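Local coordinates for non-toxic crystal protein (Bacillus thuringiensis, PDB 2D42), which is a non-toxic parasporal crystal protein whose natural role is not established, although its elongated fold closely resembles that of aerolysin-type beta-pore-forming toxins, at residues A[1-9]-A[88-96]; A[35-46]-A[165-176]. All coordinates share one frame; numbering follows the deposited sequence.

Interaction 1 (A[1-9]-A[88-96]); sequences AIINLLREL and QTRDGVTAG
From the start of helix 5-19, L5 crosses V93 obliquely, its CG 3.7 Å from V93 CG2. That methyl lies anti to the V93 backbone N, which carries it toward the neighbouring strand, where it also touches the carbonyl O of I3. L5 CD1 continues along the same side to A95 CB. Beyond the two segments, L5 packs on V173 and L203, and V93 on C171, so this side of the pair faces the protein interior. On the other face, I2 and T94 cross at about a right angle, their CG2 methyls 3.7 Å apart. I2 folds its other branch back beside its own backbone N (chi1 -52°), so that CD1 packs on G92 N and CA and lies 4.0 Å from T89 CG2. The backbones are joined in parallel ladder fashion: G92 N donates to A1 O, I3 N to G92 O at 2.8 Å, and T94 N to I3 O. The ladder ends where L5 N, in the first turn of helix 5-19, donates to T94 O (2.9 Å). T94 OG1 accepts from G96 N, two residues on, in an ST turn. At the opposite end the terminal amine of A1 donates to R90 O (2.8 Å) and forms a salt bridge with D91 OD1 (2.9 Å). R90 and D91 form a classic beta bulge opposite E225, and R90 NH1 pairs with that glutamate. The terminal positive charge is thus met by a carbonyl and a carboxylate, which probably stabilises its protonated form.

Interaction 2 (A[35-46]-A[165-176]); sequences IRIAGLDARIPD and KMTVLECVVSGN
R43 and E170 form a salt bridge across an antiparallel strand pair interrupted by a beta bulge. E170 OE1 takes R43 NH2 at 2.6 Å on its syn side but well out of the carboxylate plane, and R43 NE adds a weak bond to the same oxygen. The guanidinium and carboxylate planes are turned 70° apart, so the two groups do not pair flat. V168 lies alongside R43 and lays CG1 over one guanidinium face, 3.6 Å from NH2. At the far end K165, bent at chi2 (-71°), brings NZ over the carbonyl of D46, 2.8 Å from D46 O, with a longer salt bridge to OD2; NZ also bonds I48 O. A water links D46 N to M166 O. Between these ends R36, A38, D41 and R43 each exchange two backbone hydrogen bonds with S174, V172, E170 and V168 respectively. The register slips by one residue between A38 and D41, where G39, at positive phi, turns the corner. On the face opposite R43 and E170, A42 CB rests 3.6 Å from L169 CD2 and I37 CG2 meets C171 SG; I37 also packs on V93. L40 starts away from the partner strand, but its end returns to C171. L40 and A42 touch Y103 of strand 101-109. I44 crosses K165 at about a right angle, CG2 against CB. P45 likewise lies across M166, its CG tightly packed at 3.4 Å from M166 CE.

In the fold
From the N terminus, strand 2-4, which runs straight into helix 5-19, pairs in interaction 1 with the end of strand 71-94 and closes a loop of 78 residues. The chain then forms strand 36-43, which in interaction 2 meets the much later strand 150-185 and closes a loop of 118 residues. Segment 35-46 falls inside the first loop and segment 165-176 beyond it, so the two contacts cross. Both belong to the same large sheet, and strand 219-244 bonds to both 71-94 and 150-185. Their centres lie about 12 Å apart, and the contacts themselves touch: L169 packs on T89, I37 on T94, and I35 on L5.

Interaction 1 (A[1-9]-A[88-96])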
# COMPACT_ATOMS: atom_id res chain seq x y z
N ALA A 1 9.68 12.33 7.73
CA ALA A 1 9.71 11.71 9.08
C ALA A 1 8.29 11.38 9.55
O ALA A 1 7.32 11.60 8.83
CB ALA A 1 10.41 12.65 10.08
N ILE A 2 8.18 10.85 10.77
CA ILE A 2 6.88 10.49 11.33
C ILE A 2 6.48 11.45 12.45
O ILE A 2 7.19 11.60 13.44
CB ILE A 2 6.89 9.07 11.94
CG1 ILE A 2 7.46 8.05 10.93
CG2 ILE A 2 5.48 8.69 12.37
CD1 ILE A 2 6.59 7.81 9.71
N ILE A 3 5.33 12.11 12.29
CA ILE A 3 4.87 13.02 13.33
C ILE A 3 4.37 12.17 14.49
O ILE A 3 3.48 11.35 14.32
CB ILE A 3 3.70 13.90 12.85
CG1 ILE A 3 4.19 14.89 11.78
CG2 ILE A 3 3.06 14.61 14.05
CD1 ILE A 3 5.18 15.92 12.28
N ASN A 4 4.97 12.34 15.67
CA ASN A 4 4.52 11.58 16.83
C ASN A 4 3.48 12.40 17.57
O ASN A 4 3.81 13.42 18.18
CB ASN A 4 5.70 11.28 17.76
CG ASN A 4 5.30 10.37 18.90
OD1 ASN A 4 5.66 9.19 18.92
ND2 ASN A 4 4.52 10.90 19.83
N LEU A 5 2.23 11.96 17.52
CA LEU A 5 1.14 12.69 18.15
C LEU A 5 1.27 12.89 19.66
O LEU A 5 0.84 13.92 20.18
CB LEU A 5 -0.20 12.03 17.82
CG LEU A 5 -0.55 12.08 16.32
CD1 LEU A 5 -1.75 11.21 16.03
CD2 LEU A 5 -0.82 13.52 15.91
N LEU A 6 1.85 11.91 20.36
CA LEU A 6 2.03 12.02 21.80
C LEU A 6 3.09 13.08 22.10
O LEU A 6 3.00 13.80 23.10
CB LEU A 6 2.46 10.68 22.40
CG LEU A 6 1.38 9.60 22.46
CD1 LEU A 6 1.97 8.32 23.00
CD2 LEU A 6 0.23 10.07 23.34
N ARG A 7 4.09 13.17 21.23
CA ARG A 7 5.15 14.16 21.37
C ARG A 7 4.55 15.56 21.20
O ARG A 7 4.88 16.49 21.94
CB ARG A 7 6.23 13.91 20.31
CG ARG A 7 7.26 15.01 20.17
CD ARG A 7 8.01 15.27 21.47
NE ARG A 7 8.89 16.43 21.35
CZ ARG A 7 9.33 17.14 22.39
NH1 ARG A 7 8.98 16.81 23.63
NH2 ARG A 7 10.12 18.19 22.18
N GLU A 8 3.65 15.70 20.22
CA GLU A 8 2.98 16.98 19.98
C GLU A 8 2.16 17.37 21.22
O GLU A 8 2.11 18.54 21.59
CB GLU A 8 2.04 16.89 18.77
CG GLU A 8 2.72 16.62 17.43
CD GLU A 8 3.67 17.73 17.00
OE1 GLU A 8 3.29 18.92 17.08
OE2 GLU A 8 4.80 17.41 16.57
N LEU A 9 1.52 16.38 21.84
CA LEU A 9 0.71 16.60 23.04
C LEU A 9 1.62 17.13 24.15
O LEU A 9 1.28 18.09 24.84
CB LEU A 9 0.04 15.29 23.48
CG LEU A 9 -0.78 15.32 24.78
CD1 LEU A 9 -1.96 16.28 24.62
CD2 LEU A 9 -1.26 13.91 25.13
N GLN A 88 6.79 2.15 1.35
CA GLN A 88 7.58 2.72 2.42
C GLN A 88 7.22 4.17 2.65
O GLN A 88 7.31 4.99 1.74
CB GLN A 88 9.08 2.64 2.10
CG GLN A 88 9.98 3.14 3.22
CD GLN A 88 11.43 3.23 2.82
OE1 GLN A 88 12.32 3.32 3.67
NE2 GLN A 88 11.69 3.23 1.52
N THR A 89 6.80 4.48 3.87
CA THR A 89 6.43 5.85 4.21
C THR A 89 7.64 6.76 4.38
O THR A 89 8.66 6.37 4.95
CB THR A 89 5.64 5.91 5.52
OG1 THR A 89 4.42 5.17 5.36
CG2 THR A 89 5.33 7.37 5.90
N ARG A 90 7.50 7.99 3.89
CA ARG A 90 8.53 9.01 4.02
C ARG A 90 8.03 9.99 5.08
O ARG A 90 8.71 10.23 6.09
CB ARG A 90 8.74 9.74 2.70
CG ARG A 90 9.63 10.96 2.83
CD ARG A 90 9.72 11.74 1.54
NE ARG A 90 10.62 12.88 1.68
CZ ARG A 90 10.87 13.75 0.71
NH1 ARG A 90 10.29 13.62 -0.48
NH2 ARG A 90 11.72 14.75 0.93
N ASP A 91 6.85 10.56 4.85
CA ASP A 91 6.26 11.49 5.80
C ASP A 91 4.95 10.90 6.32
O ASP A 91 3.96 10.81 5.60
CB ASP A 91 5.99 12.85 5.16
CG ASP A 91 7.27 13.56 4.72
OD1 ASP A 91 8.33 13.28 5.33
OD2 ASP A 91 7.21 14.39 3.79
N GLY A 92 4.97 10.49 7.58
CA GLY A 92 3.79 9.90 8.18
C GLY A 92 3.42 10.45 9.54
O GLY A 92 3.89 11.51 9.96
N VAL A 93 2.58 9.71 10.25
CA VAL A 93 2.12 10.12 11.56
C VAL A 93 1.78 8.89 12.38
O VAL A 93 1.51 7.83 11.81
CB VAL A 93 0.86 11.03 11.43
CG1 VAL A 93 -0.27 10.26 10.74
CG2 VAL A 93 0.42 11.52 12.82
N THR A 94 1.83 9.01 13.70
CA THR A 94 1.51 7.89 14.59
C THR A 94 1.03 8.35 15.96
O THR A 94 1.41 9.41 16.45
CB THR A 94 2.74 6.96 14.81
OG1 THR A 94 2.35 5.83 15.60
CG2 THR A 94 3.85 7.71 15.52
N ALA A 95 0.18 7.52 16.57
CA ALA A 95 -0.35 7.80 17.89
C ALA A 95 0.35 6.86 18.87
O ALA A 95 -0.09 6.69 20.01
CB ALA A 95 -1.86 7.57 17.92
N GLY A 96 1.44 6.25 18.42
CA GLY A 96 2.18 5.34 19.28
C GLY A 96 1.99 3.87 18.96
O GLY A 96 2.65 3.02 19.55
O HOH W 1 7.56 14.53 8.30

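Interaction 2 (A[35-46]-A[165-176])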
# COMPACT_ATOMS: atom_id res chain seq x y z
N ILE A 35 -6.46 9.26 21.23
CA ILE A 35 -5.90 9.94 20.07
C ILE A 35 -5.87 8.81 19.07
O ILE A 35 -5.32 7.75 19.35
CB ILE A 35 -4.46 10.40 20.34
CG1 ILE A 35 -4.46 11.52 21.39
CG2 ILE A 35 -3.80 10.86 19.04
CD1 ILE A 35 -3.08 11.86 21.91
N ARG A 36 -6.46 8.99 17.90
CA ARG A 36 -6.45 7.91 16.94
C ARG A 36 -6.22 8.31 15.50
O ARG A 36 -6.37 9.47 15.12
CB ARG A 36 -7.75 7.10 17.04
CG ARG A 36 -8.95 7.75 16.38
CD ARG A 36 -10.10 6.75 16.21
NE ARG A 36 -10.57 6.22 17.49
CZ ARG A 36 -10.38 4.97 17.90
NH1 ARG A 36 -9.73 4.09 17.14
NH2 ARG A 36 -10.84 4.59 19.09
N ILE A 37 -5.87 7.31 14.71
CA ILE A 37 -5.62 7.45 13.29
C ILE A 37 -6.65 6.56 12.63
O ILE A 37 -6.78 5.39 12.99
CB ILE A 37 -4.19 6.96 12.94
CG1 ILE A 37 -3.18 8.03 13.34
CG2 ILE A 37 -4.09 6.59 11.46
CD1 ILE A 37 -1.73 7.55 13.33
N ALA A 38 -7.40 7.12 11.69
CA ALA A 38 -8.45 6.38 11.00
C ALA A 38 -8.56 6.76 9.53
O ALA A 38 -8.01 7.77 9.09
CB ALA A 38 -9.79 6.62 11.69
N GLY A 39 -9.31 5.96 8.78
CA GLY A 39 -9.52 6.23 7.37
C GLY A 39 -8.23 6.25 6.57
O GLY A 39 -8.04 7.11 5.71
N LEU A 40 -7.35 5.31 6.86
CA LEU A 40 -6.08 5.21 6.14
C LEU A 40 -6.28 5.12 4.63
O LEU A 40 -7.04 4.27 4.14
CB LEU A 40 -5.34 3.97 6.61
CG LEU A 40 -4.00 4.08 7.34
CD1 LEU A 40 -3.78 5.45 7.93
CD2 LEU A 40 -3.97 2.99 8.39
N ASP A 41 -5.60 5.97 3.88
CA ASP A 41 -5.71 5.94 2.42
C ASP A 41 -4.37 6.23 1.76
O ASP A 41 -3.56 7.01 2.27
CB ASP A 41 -6.76 6.96 1.94
CG ASP A 41 -7.37 6.58 0.59
OD1 ASP A 41 -6.94 5.57 -0.01
OD2 ASP A 41 -8.28 7.29 0.13
N ALA A 42 -4.14 5.59 0.62
CA ALA A 42 -2.89 5.78 -0.11
C ALA A 42 -3.20 5.82 -1.59
O ALA A 42 -3.59 4.81 -2.18
CB ALA A 42 -1.93 4.64 0.19
N ARG A 43 -3.03 6.98 -2.20
CA ARG A 43 -3.30 7.11 -3.62
C ARG A 43 -2.03 7.42 -4.39
O ARG A 43 -1.03 7.87 -3.82
CB ARG A 43 -4.37 8.18 -3.88
CG ARG A 43 -4.14 9.53 -3.23
CD ARG A 43 -5.45 10.34 -3.23
NE ARG A 43 -5.32 11.61 -2.52
CZ ARG A 43 -4.60 12.64 -2.96
NH1 ARG A 43 -3.94 12.56 -4.11
NH2 ARG A 43 -4.53 13.76 -2.24
N ILE A 44 -2.08 7.17 -5.70
CA ILE A 44 -0.95 7.38 -6.60
C ILE A 44 -1.32 8.50 -7.56
O ILE A 44 -2.09 8.29 -8.50
CB ILE A 44 -0.65 6.07 -7.35
CG1 ILE A 44 -0.32 4.98 -6.33
CG2 ILE A 44 0.49 6.28 -8.37
CD1 ILE A 44 -0.20 3.61 -6.91
N PRO A 45 -0.79 9.70 -7.34
CA PRO A 45 -1.11 10.82 -8.24
C PRO A 45 -0.79 10.61 -9.73
O PRO A 45 -1.45 11.19 -10.57
CB PRO A 45 -0.37 12.00 -7.61
CG PRO A 45 0.77 11.35 -6.88
CD PRO A 45 0.14 10.12 -6.28
N ASP A 46 0.20 9.79 -10.04
CA ASP A 46 0.55 9.52 -11.45
C ASP A 46 0.41 8.02 -11.69
O ASP A 46 1.38 7.27 -11.58
CB ASP A 46 1.98 9.98 -11.77
CG ASP A 46 2.35 9.77 -13.23
OD1 ASP A 46 1.48 9.33 -14.01
OD2 ASP A 46 3.50 10.05 -13.61
N LYS A 165 6.28 4.11 -7.86
CA LYS A 165 5.51 5.35 -7.78
C LYS A 165 5.51 6.01 -6.41
O LYS A 165 5.66 5.37 -5.37
CB LYS A 165 4.06 5.10 -8.17
CG LYS A 165 3.84 4.70 -9.61
CD LYS A 165 4.09 5.88 -10.54
CE LYS A 165 3.82 5.46 -11.98
NZ LYS A 165 3.79 6.65 -12.86
N MET A 166 5.30 7.32 -6.44
CA MET A 166 5.21 8.11 -5.22
C MET A 166 3.76 7.95 -4.77
O MET A 166 2.85 7.78 -5.58
CB MET A 166 5.54 9.57 -5.53
CG MET A 166 5.25 10.57 -4.41
SD MET A 166 3.58 11.27 -4.56
CE MET A 166 3.85 12.49 -5.88
N THR A 167 3.53 7.97 -3.47
CA THR A 167 2.16 7.85 -2.98
C THR A 167 1.83 9.03 -2.08
O THR A 167 2.72 9.62 -1.47
CB THR A 167 1.97 6.57 -2.14
OG1 THR A 167 2.86 6.61 -1.02
CG2 THR A 167 2.23 5.32 -2.99
N VAL A 168 0.55 9.37 -2.03
CA VAL A 168 0.09 10.44 -1.17
C VAL A 168 -0.63 9.68 -0.07
O VAL A 168 -1.56 8.92 -0.34
CB VAL A 168 -0.89 11.39 -1.90
CG1 VAL A 168 -1.51 12.38 -0.90
CG2 VAL A 168 -0.13 12.18 -2.98
N LEU A 169 -0.17 9.82 1.17
CA LEU A 169 -0.78 9.09 2.27
C LEU A 169 -1.74 9.99 3.02
O LEU A 169 -1.40 11.14 3.32
CB LEU A 169 0.30 8.54 3.20
CG LEU A 169 1.37 7.71 2.48
CD1 LEU A 169 2.45 7.28 3.48
CD2 LEU A 169 0.73 6.49 1.81
N GLU A 170 -2.92 9.48 3.31
CA GLU A 170 -3.93 10.26 4.01
C GLU A 170 -4.61 9.49 5.13
O GLU A 170 -4.63 8.27 5.11
CB GLU A 170 -5.00 10.73 3.02
CG GLU A 170 -4.49 11.75 2.01
CD GLU A 170 -5.48 12.02 0.90
OE1 GLU A 170 -5.26 12.98 0.13
OE2 GLU A 170 -6.47 11.28 0.77
N CYS A 171 -5.14 10.22 6.11
CA CYS A 171 -5.86 9.62 7.22
C CYS A 171 -6.49 10.72 8.06
O CYS A 171 -6.16 11.90 7.90
CB CYS A 171 -4.93 8.76 8.09
SG CYS A 171 -3.63 9.63 9.03
N VAL A 172 -7.42 10.34 8.92
CA VAL A 172 -8.08 11.29 9.80
C VAL A 172 -7.50 11.11 11.20
O VAL A 172 -7.32 9.98 11.67
CB VAL A 172 -9.60 11.03 9.86
CG1 VAL A 172 -10.24 11.97 10.88
CG2 VAL A 172 -10.22 11.23 8.47
N VAL A 173 -7.19 12.22 11.84
CA VAL A 173 -6.65 12.19 13.19
C VAL A 173 -7.64 12.89 14.11
O VAL A 173 -8.10 14.00 13.81
CB VAL A 173 -5.28 12.91 13.24
CG1 VAL A 173 -4.84 13.13 14.67
CG2 VAL A 173 -4.26 12.07 12.49
N SER A 174 -7.97 12.24 15.22
CA SER A 174 -8.93 12.79 16.17
C SER A 174 -8.76 12.16 17.55
O SER A 174 -7.88 11.32 17.74
CB SER A 174 -10.36 12.54 15.66
OG SER A 174 -10.58 11.15 15.49
N GLY A 175 -9.60 12.55 18.50
CA GLY A 175 -9.50 11.99 19.83
C GLY A 175 -9.02 13.01 20.84
O GLY A 175 -8.76 14.17 20.50
N ASN A 176 -8.87 12.58 22.09
CA ASN A 176 -8.46 13.46 23.18
C ASN A 176 -7.18 13.02 23.87
O ASN A 176 -6.85 11.83 23.90
CB ASN A 176 -9.55 13.53 24.25
CG ASN A 176 -10.84 14.13 23.74
OD1 ASN A 176 -11.88 13.48 23.75
ND2 ASN A 176 -10.78 15.39 23.31
O HOH W 2 2.35 8.95 -8.32